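PDB 2E85: hydrogenase 3 maturation protease from Escherichia coli, which cleaves a 32-residue peptide from the C-terminus of the precursor of HycE, the large subunit of hydrogenase 3, during maturation of that enzyme. Local coordinates for residues G12-G17 against A21-A26; V38-G43 against E47-A52; I79-I84 against Y99-L104; P118-V121 against M127-P130; E136-R141 against G149-L154. The protein carries 1 engineered substitution. One frame throughout, in Å; residues are numbered along the deposited sequence.

Contact 1. Residues G12-G17 against A21-A26; sequences GNSMMG and AGPLLA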
# COMPACT_ATOMS: atom_id res chain seq x y z
N GLY B 12 -6.03 -2.25 -14.13
CA GLY B 12 -7.37 -1.97 -14.59
C GLY B 12 -8.31 -3.14 -14.47
O GLY B 12 -7.96 -4.21 -13.97
N ASN B 13 -9.53 -2.94 -14.95
CA ASN B 13 -10.58 -3.95 -14.81
C ASN B 13 -11.35 -3.99 -16.12
O ASN B 13 -11.97 -2.99 -16.48
CB ASN B 13 -11.48 -3.57 -13.63
CG ASN B 13 -12.53 -4.63 -13.29
OD1 ASN B 13 -12.83 -5.53 -14.09
ND2 ASN B 13 -13.07 -4.54 -12.08
N SER B 14 -11.28 -5.11 -16.85
CA SER B 14 -11.91 -5.21 -18.17
C SER B 14 -13.43 -5.19 -18.04
O SER B 14 -14.12 -4.98 -19.04
CB SER B 14 -11.55 -6.50 -18.93
OG SER B 14 -10.16 -6.64 -19.19
N MET B 15 -13.93 -5.45 -16.84
CA MET B 15 -15.37 -5.39 -16.59
C MET B 15 -15.84 -3.99 -16.20
O MET B 15 -16.97 -3.82 -15.72
CB MET B 15 -15.78 -6.44 -15.54
CG MET B 15 -15.58 -7.91 -16.00
SD MET B 15 -16.50 -8.33 -17.51
CE MET B 15 -15.18 -8.44 -18.73
N MET B 16 -14.98 -2.98 -16.40
CA MET B 16 -15.34 -1.61 -16.03
C MET B 16 -15.13 -0.60 -17.18
O MET B 16 -14.65 0.52 -16.96
CB MET B 16 -14.63 -1.19 -14.74
CG MET B 16 -15.14 -1.91 -13.47
SD MET B 16 -16.86 -1.47 -12.95
CE MET B 16 -16.59 0.11 -12.26
N GLY B 17 -15.52 -1.02 -18.38
CA GLY B 17 -15.49 -0.13 -19.56
C GLY B 17 -14.09 0.36 -19.88
O GLY B 17 -13.16 -0.45 -20.07
N ALA B 21 -8.33 -0.38 -19.99
CA ALA B 21 -7.22 -0.00 -20.87
C ALA B 21 -5.97 -0.83 -20.52
O ALA B 21 -5.28 -1.35 -21.42
CB ALA B 21 -6.93 1.46 -20.75
N GLY B 22 -5.71 -0.98 -19.23
CA GLY B 22 -4.52 -1.73 -18.79
C GLY B 22 -4.58 -3.20 -19.21
O GLY B 22 -3.68 -3.69 -19.86
N PRO B 23 -5.64 -3.94 -18.81
CA PRO B 23 -5.83 -5.31 -19.32
C PRO B 23 -5.77 -5.44 -20.84
O PRO B 23 -5.18 -6.40 -21.34
CB PRO B 23 -7.20 -5.70 -18.77
CG PRO B 23 -7.33 -4.85 -17.50
CD PRO B 23 -6.60 -3.59 -17.74
N LEU B 24 -6.28 -4.45 -21.57
CA LEU B 24 -6.18 -4.50 -23.04
C LEU B 24 -4.72 -4.46 -23.50
O LEU B 24 -4.31 -5.24 -24.38
CB LEU B 24 -7.02 -3.39 -23.73
CG LEU B 24 -6.93 -3.45 -25.25
CD1 LEU B 24 -7.53 -4.77 -25.82
CD2 LEU B 24 -7.59 -2.23 -25.90
N LEU B 25 -3.93 -3.57 -22.92
CA LEU B 25 -2.51 -3.53 -23.23
C LEU B 25 -1.82 -4.87 -22.97
O LEU B 25 -1.00 -5.33 -23.80
CB LEU B 25 -1.79 -2.42 -22.46
CG LEU B 25 -0.32 -2.21 -22.85
CD1 LEU B 25 -0.22 -1.99 -24.38
CD2 LEU B 25 0.31 -1.06 -22.10
N ALA B 26 -2.12 -5.47 -21.82
CA ALA B 26 -1.58 -6.78 -21.46
C ALA B 26 -1.98 -7.84 -22.50
O ALA B 26 -1.17 -8.66 -22.89
CB ALA B 26 -2.03 -7.16 -20.06
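The pyrrolidine ring of Pro23 lies against the backbone of Gly12 and the hydroxyl end of Ser14. Its CG sits 3.6 Å from Gly12 C, and its CD is equally close to Gly12 CA. A third ring carbon, CB, meets Ser14 OG at 3.1 Å, a tight carbon-to-oxygen contact. Ser14 makes it because OG stands beside its own backbone N, opposite the carbonyl carbon (chi1 -61°). No hydrogen bond crosses between 12-17 and 21-26; the contact is packing. Gly12 suits this fit: a CB there would point at the helix and collide with Pro23 CD, and its extended backbone with positive phi (152°) would also press such a carbon on the preceding carbonyl. An alanine in place of Pro23 would lose ring atoms CG and CD, and is likely to open a gap over Gly12 and leave that peptide less firmly backed. Beyond Gly12 the loop folds on itself. Asn13 to Met16 form a type I beta turn, closed by Met16 N to Asn13 O at 3.0 Å, and an Asx turn overlaps it, with Asn13 OD1 accepting from Met15 N at 3.0 Å, the donor lying above the carbonyl plane. Asn13 also touches Asp19, a ligand of a calcium ion in the crystal and, by similarity, of nickel. This is the first beta-alpha connection in the parallel part of the mixed sheet: strand 6-11 runs through the metal-bearing loop into helix 21-31, with Pro23 in the first turn.

Contact 2. Residues V38-G43 against E47-A52; sequences VVIDGG and ENDIVA. With CA (calcium ion), chain E.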
# COMPACT_ATOMS: atom_id res chain seq x y z
N VAL B 38 8.72 -7.53 -19.34
CA VAL B 38 7.92 -8.55 -18.65
C VAL B 38 6.61 -7.87 -18.24
O VAL B 38 6.62 -6.89 -17.52
CB VAL B 38 8.66 -9.13 -17.41
CG1 VAL B 38 7.78 -10.16 -16.71
CG2 VAL B 38 9.94 -9.76 -17.81
N VAL B 39 5.49 -8.42 -18.71
CA VAL B 39 4.21 -7.72 -18.58
C VAL B 39 3.36 -8.38 -17.50
O VAL B 39 3.01 -9.57 -17.61
CB VAL B 39 3.45 -7.66 -19.93
CG1 VAL B 39 2.10 -6.93 -19.76
CG2 VAL B 39 4.33 -6.99 -20.99
N ILE B 40 3.04 -7.62 -16.46
CA ILE B 40 2.19 -8.12 -15.37
C ILE B 40 0.76 -7.63 -15.61
O ILE B 40 0.52 -6.45 -15.69
CB ILE B 40 2.69 -7.65 -13.99
CG1 ILE B 40 4.04 -8.31 -13.68
CG2 ILE B 40 1.69 -8.02 -12.90
CD1 ILE B 40 5.21 -7.84 -14.52
N ASP B 41 -0.17 -8.57 -15.74
CA ASP B 41 -1.60 -8.25 -15.87
C ASP B 41 -2.14 -8.05 -14.47
O ASP B 41 -2.74 -8.96 -13.89
CB ASP B 41 -2.25 -9.46 -16.58
CG ASP B 41 -3.59 -9.15 -17.22
OD1 ASP B 41 -4.08 -8.00 -17.14
OD2 ASP B 41 -4.15 -10.11 -17.83
N GLY B 42 -2.00 -6.83 -13.95
CA GLY B 42 -2.20 -6.53 -12.54
C GLY B 42 -3.64 -6.49 -12.06
O GLY B 42 -3.87 -6.56 -10.87
N GLY B 43 -4.61 -6.36 -12.96
CA GLY B 43 -6.00 -6.26 -12.53
C GLY B 43 -6.28 -4.99 -11.73
O GLY B 43 -5.62 -3.97 -11.90
N GLU B 47 -1.52 -3.37 -5.27
CA GLU B 47 -0.92 -3.81 -3.99
C GLU B 47 -0.38 -5.22 -4.01
O GLU B 47 0.74 -5.46 -3.51
CB GLU B 47 -1.88 -3.66 -2.80
CG GLU B 47 -2.06 -2.24 -2.37
CD GLU B 47 -3.25 -1.59 -3.03
OE1 GLU B 47 -3.52 -1.84 -4.25
OE2 GLU B 47 -3.89 -0.79 -2.31
N ASN B 48 -1.14 -6.15 -4.57
CA ASN B 48 -0.75 -7.55 -4.54
C ASN B 48 0.19 -7.94 -5.69
O ASN B 48 0.51 -9.12 -5.88
CB ASN B 48 -2.00 -8.44 -4.51
CG ASN B 48 -2.76 -8.44 -5.83
OD1 ASN B 48 -2.71 -7.47 -6.58
ND2 ASN B 48 -3.45 -9.55 -6.12
N ASP B 49 0.67 -6.95 -6.44
CA ASP B 49 1.59 -7.18 -7.56
C ASP B 49 3.01 -6.79 -7.17
O ASP B 49 3.97 -7.06 -7.89
CB ASP B 49 1.15 -6.40 -8.82
CG ASP B 49 -0.33 -6.67 -9.20
OD1 ASP B 49 -0.75 -7.85 -9.21
OD2 ASP B 49 -1.07 -5.69 -9.46
N ILE B 50 3.12 -6.13 -6.02
CA ILE B 50 4.41 -5.55 -5.59
C ILE B 50 5.49 -6.60 -5.34
O ILE B 50 6.65 -6.46 -5.82
CB ILE B 50 4.22 -4.65 -4.34
CG1 ILE B 50 3.34 -3.45 -4.69
CG2 ILE B 50 5.58 -4.18 -3.82
CD1 ILE B 50 3.84 -2.48 -5.80
N VAL B 51 5.14 -7.66 -4.63
CA VAL B 51 6.12 -8.70 -4.29
C VAL B 51 6.78 -9.29 -5.56
O VAL B 51 8.01 -9.39 -5.61
CB VAL B 51 5.52 -9.78 -3.36
CG1 VAL B 51 6.50 -10.94 -3.16
CG2 VAL B 51 5.20 -9.15 -2.00
N ALA B 52 5.97 -9.60 -6.57
CA ALA B 52 6.48 -10.14 -7.84
C ALA B 52 7.38 -9.15 -8.56
O ALA B 52 8.43 -9.53 -9.08
CB ALA B 52 5.34 -10.55 -8.76
CA CA E . -3.15 -6.93 -8.71
O HOH W 1 -3.66 -9.33 -9.20
O HOH W 2 -5.57 -7.01 -8.26
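A calcium site joins strand 38-43 to the start of helix 50-56, and the ion does most of the joining. Gly42 O binds it at 2.3 Å. Asn48 OD1, at 2.2 Å, lies roughly across the ion from Gly42 O, and the Asp49 carboxylate comes in from the flank with both oxygens, OD1 at 2.6 Å and OD2 at 2.5 Å. Waters 1 and 2 and Ala45 O, from the intervening loop, bring the ligands to seven. Asn48 reaches the ion with CG between its backbone N and carbonyl carbon (chi1 71°), and its ND2 donates to water 1 at 3.1 Å, tying the amide to the inner shell twice. Gly42 O and Asp49 OD2 are 3.3 Å apart without a hydrogen bond, two acceptors brought together by the shared cation, whose charge probably offsets their repulsion. A CB on Gly42 would run into that same OD2. Ile40 CG2 gives only a loose touch, 4.4 Å from Asp49 OD1, while its side chain packs on Ile53 and Leu56 of helix 50-56. Asn48 and Glu47 also pack on the second subunit. The arrangement is a calcium-binding loop at a beta-alpha junction of the mixed sheet.

Contact 3. Residues I79-I84 against Y99-L104; sequences IDPDDI and YLIDQL. With CA (calcium ion), chain G.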
# COMPACT_ATOMS: atom_id res chain seq x y z
N ILE B 79 2.48 10.97 -15.34
CA ILE B 79 2.20 11.69 -14.10
C ILE B 79 3.40 11.64 -13.16
O ILE B 79 3.86 10.56 -12.74
CB ILE B 79 0.98 11.20 -13.35
CG1 ILE B 79 -0.19 11.01 -14.31
CG2 ILE B 79 0.65 12.18 -12.20
CD1 ILE B 79 -0.38 11.96 -15.45
N ASP B 80 3.94 12.82 -12.87
CA ASP B 80 5.08 12.93 -11.98
C ASP B 80 4.72 12.42 -10.58
O ASP B 80 3.63 12.70 -10.07
CB ASP B 80 5.50 14.41 -11.92
CG ASP B 80 6.76 14.64 -11.12
OD1 ASP B 80 6.73 14.54 -9.87
OD2 ASP B 80 7.80 14.97 -11.74
N PRO B 81 5.63 11.65 -9.95
CA PRO B 81 5.30 11.08 -8.64
C PRO B 81 4.91 12.11 -7.57
O PRO B 81 4.11 11.80 -6.68
CB PRO B 81 6.58 10.32 -8.26
CG PRO B 81 7.16 9.95 -9.55
CD PRO B 81 6.98 11.22 -10.36
N ASP B 82 5.44 13.33 -7.68
CA ASP B 82 5.04 14.43 -6.80
C ASP B 82 3.58 14.81 -7.00
O ASP B 82 2.89 15.18 -6.03
CB ASP B 82 5.96 15.65 -7.03
CG ASP B 82 5.32 16.98 -6.60
OD1 ASP B 82 4.54 17.59 -7.38
OD2 ASP B 82 5.64 17.45 -5.49
N ASP B 83 3.11 14.75 -8.25
CA ASP B 83 1.74 15.10 -8.62
C ASP B 83 0.81 13.96 -8.23
O ASP B 83 -0.30 14.20 -7.76
CB ASP B 83 1.65 15.41 -10.11
CG ASP B 83 2.26 16.76 -10.45
OD1 ASP B 83 2.16 17.69 -9.61
OD2 ASP B 83 2.86 16.90 -11.53
N ILE B 84 1.27 12.72 -8.39
CA ILE B 84 0.56 11.59 -7.78
C ILE B 84 0.23 11.81 -6.30
O ILE B 84 -0.91 11.61 -5.90
CB ILE B 84 1.30 10.25 -7.98
CG1 ILE B 84 1.46 10.00 -9.49
CG2 ILE B 84 0.54 9.08 -7.32
CD1 ILE B 84 0.25 9.58 -10.30
N TYR B 99 2.56 6.27 -2.17
CA TYR B 99 3.26 5.36 -1.25
C TYR B 99 3.92 4.22 -2.03
O TYR B 99 5.11 3.97 -1.87
CB TYR B 99 2.33 4.84 -0.13
CG TYR B 99 2.48 5.64 1.15
CD1 TYR B 99 2.57 7.02 1.12
CD2 TYR B 99 2.56 5.00 2.40
CE1 TYR B 99 2.73 7.77 2.28
CE2 TYR B 99 2.73 5.75 3.58
CZ TYR B 99 2.81 7.13 3.51
OH TYR B 99 2.97 7.89 4.64
N LEU B 100 3.15 3.58 -2.90
CA LEU B 100 3.66 2.48 -3.71
C LEU B 100 4.71 2.95 -4.70
O LEU B 100 5.74 2.32 -4.83
CB LEU B 100 2.54 1.81 -4.48
CG LEU B 100 1.41 1.18 -3.68
CD1 LEU B 100 0.68 2.30 -2.97
CD2 LEU B 100 0.47 0.44 -4.62
N ILE B 101 4.43 4.06 -5.39
CA ILE B 101 5.35 4.56 -6.43
C ILE B 101 6.69 4.99 -5.83
O ILE B 101 7.75 4.63 -6.36
CB ILE B 101 4.77 5.77 -7.22
CG1 ILE B 101 3.41 5.41 -7.83
CG2 ILE B 101 5.76 6.25 -8.30
CD1 ILE B 101 3.38 4.25 -8.86
N ASP B 102 6.62 5.76 -4.75
CA ASP B 102 7.83 6.29 -4.11
C ASP B 102 8.72 5.14 -3.61
O ASP B 102 9.96 5.20 -3.72
CB ASP B 102 7.49 7.28 -3.00
CG ASP B 102 6.75 8.52 -3.50
OD1 ASP B 102 6.62 8.73 -4.75
OD2 ASP B 102 6.26 9.32 -2.64
N GLN B 103 8.10 4.11 -3.04
CA GLN B 103 8.86 2.94 -2.54
C GLN B 103 9.40 2.09 -3.67
O GLN B 103 10.51 1.60 -3.59
CB GLN B 103 8.01 2.09 -1.59
CG GLN B 103 7.77 2.82 -0.26
CD GLN B 103 9.10 3.13 0.44
OE1 GLN B 103 9.92 2.23 0.62
NE2 GLN B 103 9.32 4.41 0.80
N LEU B 104 8.62 1.93 -4.73
CA LEU B 104 9.15 1.23 -5.91
C LEU B 104 10.36 1.97 -6.46
O LEU B 104 11.35 1.33 -6.84
CB LEU B 104 8.08 1.12 -6.99
CG LEU B 104 6.98 0.10 -6.66
CD1 LEU B 104 5.76 0.35 -7.56
CD2 LEU B 104 7.46 -1.35 -6.75
CA CA G . 12.19 1.93 0.80
O HOH W 3 12.03 0.81 -1.32
O HOH W 4 14.62 1.92 0.44
O HOH W 5 12.31 -0.13 1.98
O HOH W 6 10.80 0.09 0.56
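The carboxylate of Asp102 is the flat group that touches across this contact: CB of Pro81 comes up near its plane at the OD1 end, 3.9 Å from OD1, and not over a face. The puckered ring of Pro81 also turns CB and CG to the CG2 methyl of Ile101. CG of Pro81 and CG2 of Ile101 are 4.1 Å apart, and the two side chains cross at about a right angle. Ile101 offers this methyl because CG2 is anti to its backbone N while CG1 stands beside that N (chi1 -56°). It also packs on Ile63, Val111 and Phe113, and so lies between helix 97-108 and strands 60-66 and 111-116. The polar end of Asp102 is held mainly within its own helix: OD2 is hydrogen-bonded to Asn98 ND2, and OD1 has a long, weak ion pair with Lys105. Pro81 opens the short helix 81-86, which thus lies against the longer helix 97-108 at the margin of the alpha-beta fold. Asp80 is its N-cap: OD1 accepts from Asp82 N at 2.8 Å through the anti lone pair, and Asp80 O takes Ile84 N at 2.9 Å. Another side of helix 97-108 faces the second subunit, where Gln103, its chain bent at chi2 (-59°), binds a calcium ion through OE1 at 2.3 Å. Glu106, four waters and Asp102 of the second subunit complete that shell, and water 3 donates to Gln103 O at 2.8 Å, linking metal and helix backbone. Gln103 NE2 is hydrogen-bonded to Gln103 OE1 of the second subunit.

Contact 4. Residues P118-V121 against M127-P130; sequences PDIV and MTQP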
# COMPACT_ATOMS: atom_id res chain seq x y z
N PRO B 118 -9.89 7.86 -19.32
CA PRO B 118 -11.12 7.18 -19.73
C PRO B 118 -12.25 8.14 -20.02
O PRO B 118 -12.22 9.33 -19.61
CB PRO B 118 -11.48 6.34 -18.51
CG PRO B 118 -11.02 7.14 -17.37
CD PRO B 118 -9.68 7.76 -17.87
N ASP B 119 -13.24 7.62 -20.71
CA ASP B 119 -14.48 8.32 -20.89
C ASP B 119 -15.55 7.73 -20.03
O ASP B 119 -16.11 8.42 -19.16
CB ASP B 119 -14.95 8.30 -22.34
CG ASP B 119 -16.05 9.35 -22.60
OD1 ASP B 119 -16.35 10.07 -21.61
OD2 ASP B 119 -16.59 9.41 -23.74
N ILE B 120 -15.87 6.48 -20.29
CA ILE B 120 -16.94 5.82 -19.54
C ILE B 120 -16.35 4.70 -18.70
O ILE B 120 -15.58 3.86 -19.18
CB ILE B 120 -18.11 5.31 -20.46
CG1 ILE B 120 -17.63 4.18 -21.40
CG2 ILE B 120 -18.81 6.53 -21.20
CD1 ILE B 120 -17.56 2.82 -20.81
N VAL B 121 -16.76 4.66 -17.43
CA VAL B 121 -16.29 3.64 -16.50
C VAL B 121 -17.48 3.16 -15.73
O VAL B 121 -18.10 3.91 -14.99
CB VAL B 121 -15.22 4.19 -15.52
CG1 VAL B 121 -14.83 3.13 -14.45
CG2 VAL B 121 -13.96 4.70 -16.28
N MET B 127 -15.54 -0.59 -24.09
CA MET B 127 -14.46 0.40 -24.19
C MET B 127 -14.75 1.36 -25.35
O MET B 127 -15.25 0.94 -26.41
CB MET B 127 -13.12 -0.32 -24.42
CG MET B 127 -11.90 0.56 -24.62
SD MET B 127 -10.37 -0.40 -24.68
CE MET B 127 -10.73 -1.56 -23.36
N THR B 128 -14.44 2.64 -25.18
CA THR B 128 -14.68 3.59 -26.27
C THR B 128 -13.48 3.71 -27.21
O THR B 128 -12.35 3.37 -26.86
CB THR B 128 -15.13 4.97 -25.75
OG1 THR B 128 -14.05 5.59 -25.03
CG2 THR B 128 -16.38 4.85 -24.84
N GLN B 129 -13.74 4.13 -28.44
CA GLN B 129 -12.69 4.14 -29.46
C GLN B 129 -11.43 4.93 -29.09
O GLN B 129 -10.32 4.45 -29.38
CB GLN B 129 -13.26 4.62 -30.80
CG GLN B 129 -12.36 4.37 -31.99
CD GLN B 129 -12.10 2.90 -32.23
OE1 GLN B 129 -13.03 2.09 -32.37
NE2 GLN B 129 -10.83 2.55 -32.29
N PRO B 130 -11.56 6.14 -28.53
CA PRO B 130 -10.35 6.90 -28.16
C PRO B 130 -9.44 6.17 -27.18
O PRO B 130 -8.21 6.32 -27.25
CB PRO B 130 -10.93 8.16 -27.54
CG PRO B 130 -12.14 8.39 -28.34
CD PRO B 130 -12.75 7.00 -28.35
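Ile120 holds CG1 between its backbone N and carbonyl carbon (chi1 66°), and Thr128 holds OG1 in the same way (chi1 67°), which leaves the CG2 methyl of Thr128 beside its own N and turned to Ile120. CG1 of Ile120 and CG2 of Thr128 then meet at 3.7 Å, the two side chains passing at a slant. OG1 of Thr128, which has its hydrogen bond outside the two segments, lies 3.9 Å from CB of Asp119. Here a carbon faces the oxygen, and no hydrogen bond joins the two residues. Thr128 thus sits against two consecutive residues of the loop, a methyl on one and a hydroxyl oxygen on the other, while the backbones stay well apart, CA of Asp119 being 7.2 Å from CA of Thr128. Asp18 bridges the two main chains: its OD2 accepts from Asp119 N and Ile120 N and its OD1 from Thr128 N, so that three N-H groups hold the carboxylate. Thr128 occupies the N-cap position of helix 129-141, although its side chain makes no capping bond. The contact draws together the two ends of residues 122-126 in the connection from strand 111-116 to helix 129-141, a beta-alpha connection of the sheet, with Ile120 about 8 Å, side chain to side chain, from Asp19, a metal ligand.

Contact 5. Residues E136-R141 against G149-L154; sequences ETVYQR and GGFAQL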
# COMPACT_ATOMS: atom_id res chain seq x y z
N GLU B 136 -3.42 1.23 -28.26
CA GLU B 136 -2.54 1.01 -29.43
C GLU B 136 -1.33 1.95 -29.48
O GLU B 136 -0.21 1.52 -29.80
CB GLU B 136 -3.38 1.09 -30.71
CG GLU B 136 -2.65 0.67 -31.99
CD GLU B 136 -2.20 -0.80 -32.05
OE1 GLU B 136 -2.71 -1.69 -31.33
OE2 GLU B 136 -1.31 -1.07 -32.89
N THR B 137 -1.54 3.24 -29.18
CA THR B 137 -0.45 4.20 -29.22
C THR B 137 0.66 3.81 -28.23
O THR B 137 1.84 3.80 -28.58
CB THR B 137 -0.96 5.65 -28.96
OG1 THR B 137 -1.90 5.99 -29.98
CG2 THR B 137 0.19 6.64 -29.01
N VAL B 138 0.28 3.46 -27.02
CA VAL B 138 1.24 3.10 -25.98
C VAL B 138 1.95 1.80 -26.40
O VAL B 138 3.15 1.67 -26.29
CB VAL B 138 0.55 2.99 -24.59
CG1 VAL B 138 1.53 2.50 -23.56
CG2 VAL B 138 0.02 4.37 -24.14
N TYR B 139 1.17 0.86 -26.93
CA TYR B 139 1.69 -0.45 -27.33
C TYR B 139 2.79 -0.29 -28.37
O TYR B 139 3.81 -0.95 -28.28
CB TYR B 139 0.55 -1.33 -27.83
CG TYR B 139 0.98 -2.59 -28.53
CD1 TYR B 139 1.44 -3.71 -27.80
CD2 TYR B 139 0.90 -2.69 -29.93
CE1 TYR B 139 1.81 -4.87 -28.44
CE2 TYR B 139 1.30 -3.82 -30.58
CZ TYR B 139 1.74 -4.91 -29.83
OH TYR B 139 2.13 -6.07 -30.48
N GLN B 140 2.57 0.62 -29.31
CA GLN B 140 3.50 0.85 -30.40
C GLN B 140 4.74 1.61 -29.95
O GLN B 140 5.71 1.72 -30.70
CB GLN B 140 2.80 1.58 -31.54
CG GLN B 140 1.78 0.67 -32.21
CD GLN B 140 2.36 -0.49 -33.04
OE1 GLN B 140 3.57 -0.57 -33.28
NE2 GLN B 140 1.48 -1.38 -33.50
N ARG B 141 4.72 2.13 -28.73
CA ARG B 141 5.93 2.80 -28.25
C ARG B 141 6.76 1.91 -27.35
O ARG B 141 7.85 2.29 -26.97
CB ARG B 141 5.61 4.13 -27.58
CG ARG B 141 5.00 5.05 -28.63
CD ARG B 141 5.41 6.46 -28.60
NE ARG B 141 4.36 7.19 -29.26
CZ ARG B 141 3.95 8.40 -28.90
NH1 ARG B 141 4.59 9.01 -27.91
NH2 ARG B 141 2.94 8.98 -29.54
N GLY B 149 8.93 7.80 -23.28
CA GLY B 149 8.35 7.24 -24.49
C GLY B 149 7.79 8.28 -25.44
O GLY B 149 7.01 7.95 -26.32
N GLY B 150 8.20 9.54 -25.25
CA GLY B 150 7.73 10.67 -26.05
C GLY B 150 6.39 11.26 -25.62
O GLY B 150 5.83 12.10 -26.31
N PHE B 151 5.87 10.79 -24.49
CA PHE B 151 4.61 11.33 -23.98
C PHE B 151 4.80 12.57 -23.11
O PHE B 151 5.86 12.74 -22.45
CB PHE B 151 3.84 10.25 -23.22
CG PHE B 151 3.42 9.09 -24.09
CD1 PHE B 151 2.45 9.25 -25.06
CD2 PHE B 151 4.09 7.86 -23.98
CE1 PHE B 151 2.06 8.17 -25.88
CE2 PHE B 151 3.72 6.78 -24.78
CZ PHE B 151 2.72 6.93 -25.74
N ALA B 152 3.79 13.43 -23.10
CA ALA B 152 3.82 14.67 -22.30
C ALA B 152 3.54 14.41 -20.83
O ALA B 152 2.80 13.48 -20.48
CB ALA B 152 2.82 15.66 -22.80
N GLN B 153 4.12 15.24 -19.97
CA GLN B 153 3.82 15.25 -18.55
C GLN B 153 2.44 15.85 -18.32
O GLN B 153 2.12 16.85 -18.97
CB GLN B 153 4.86 16.12 -17.85
CG GLN B 153 4.81 16.03 -16.34
CD GLN B 153 5.38 14.74 -15.83
OE1 GLN B 153 4.65 13.90 -15.31
NE2 GLN B 153 6.69 14.55 -16.01
N LEU B 154 1.63 15.23 -17.45
CA LEU B 154 0.37 15.83 -17.00
C LEU B 154 0.68 17.15 -16.33
O LEU B 154 1.56 17.22 -15.47
CB LEU B 154 -0.37 14.95 -15.96
CG LEU B 154 -1.89 14.80 -15.80
CD1 LEU B 154 -2.29 14.46 -14.38
CD2 LEU B 154 -2.87 15.83 -16.43
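Stacking leads: the guanidinium of Arg141 lies flat on the ring of Phe151, planes 7° apart and centres 4.1 Å apart. The overlap is offset, NH1 coming over the ring face near its rim, 3.4 Å from Phe151 CE1, and the positive charge makes it an off-centre cation-pi pair. Hydrogen bonding fixes the rotation of the guanidinium, since NH1 donates in its own plane to Gly149 O at 3.1 Å, almost straight at 170°. Without the guanidinium, as with a leucine at this position, Gly149 O would probably lose its donor and Phe151 the group stacked on its face. The pair holds the C-terminal tail on the last turns of helix 129-141; just after it, Ala152 and Leu154 have backbone bonds to Ile78 of edge strand 76-78. Apolar packing comes from the preceding turn: Thr137 CG2 meets the ring edge, 4.0 Å from Phe151 CE1, while Val138 CG2 lies 4.1 Å from Phe151 CZ. The ring also packs on Ile76, Ile78 and Leu114 of the sheet. Among the helix's own polar groups, Gln140 NE2 donates to Glu136 OE2 at 2.9 Å, and Glu136 OE1 has a salt bridge with Lys28.

How the contacts relate
Contact 2 is the buried one and rests on a metal; contacts 4 and 5 are surface joints, and contacts 1 and 3 fall between. Contacts 4 and 5 hold the two ends of helix 129-141, one by light packing without a hydrogen bond across it, the other by a charged stack. Contacts 1 and 2 meet through Gly12 N and Gly43 O, 2.8 Å apart and probably hydrogen-bonded, which links the loop after strand 6-11 to the end region of 38-43. Leu24 of contact 1 packs on Met127 of contact 4, and Leu25 on Val138 and Tyr139 of contact 5. Contacts 2 and 3 share the subunit interface and meet through Ile50 and Leu104, whereas contacts 1 and 3 lie on opposite sides of the chain's centre.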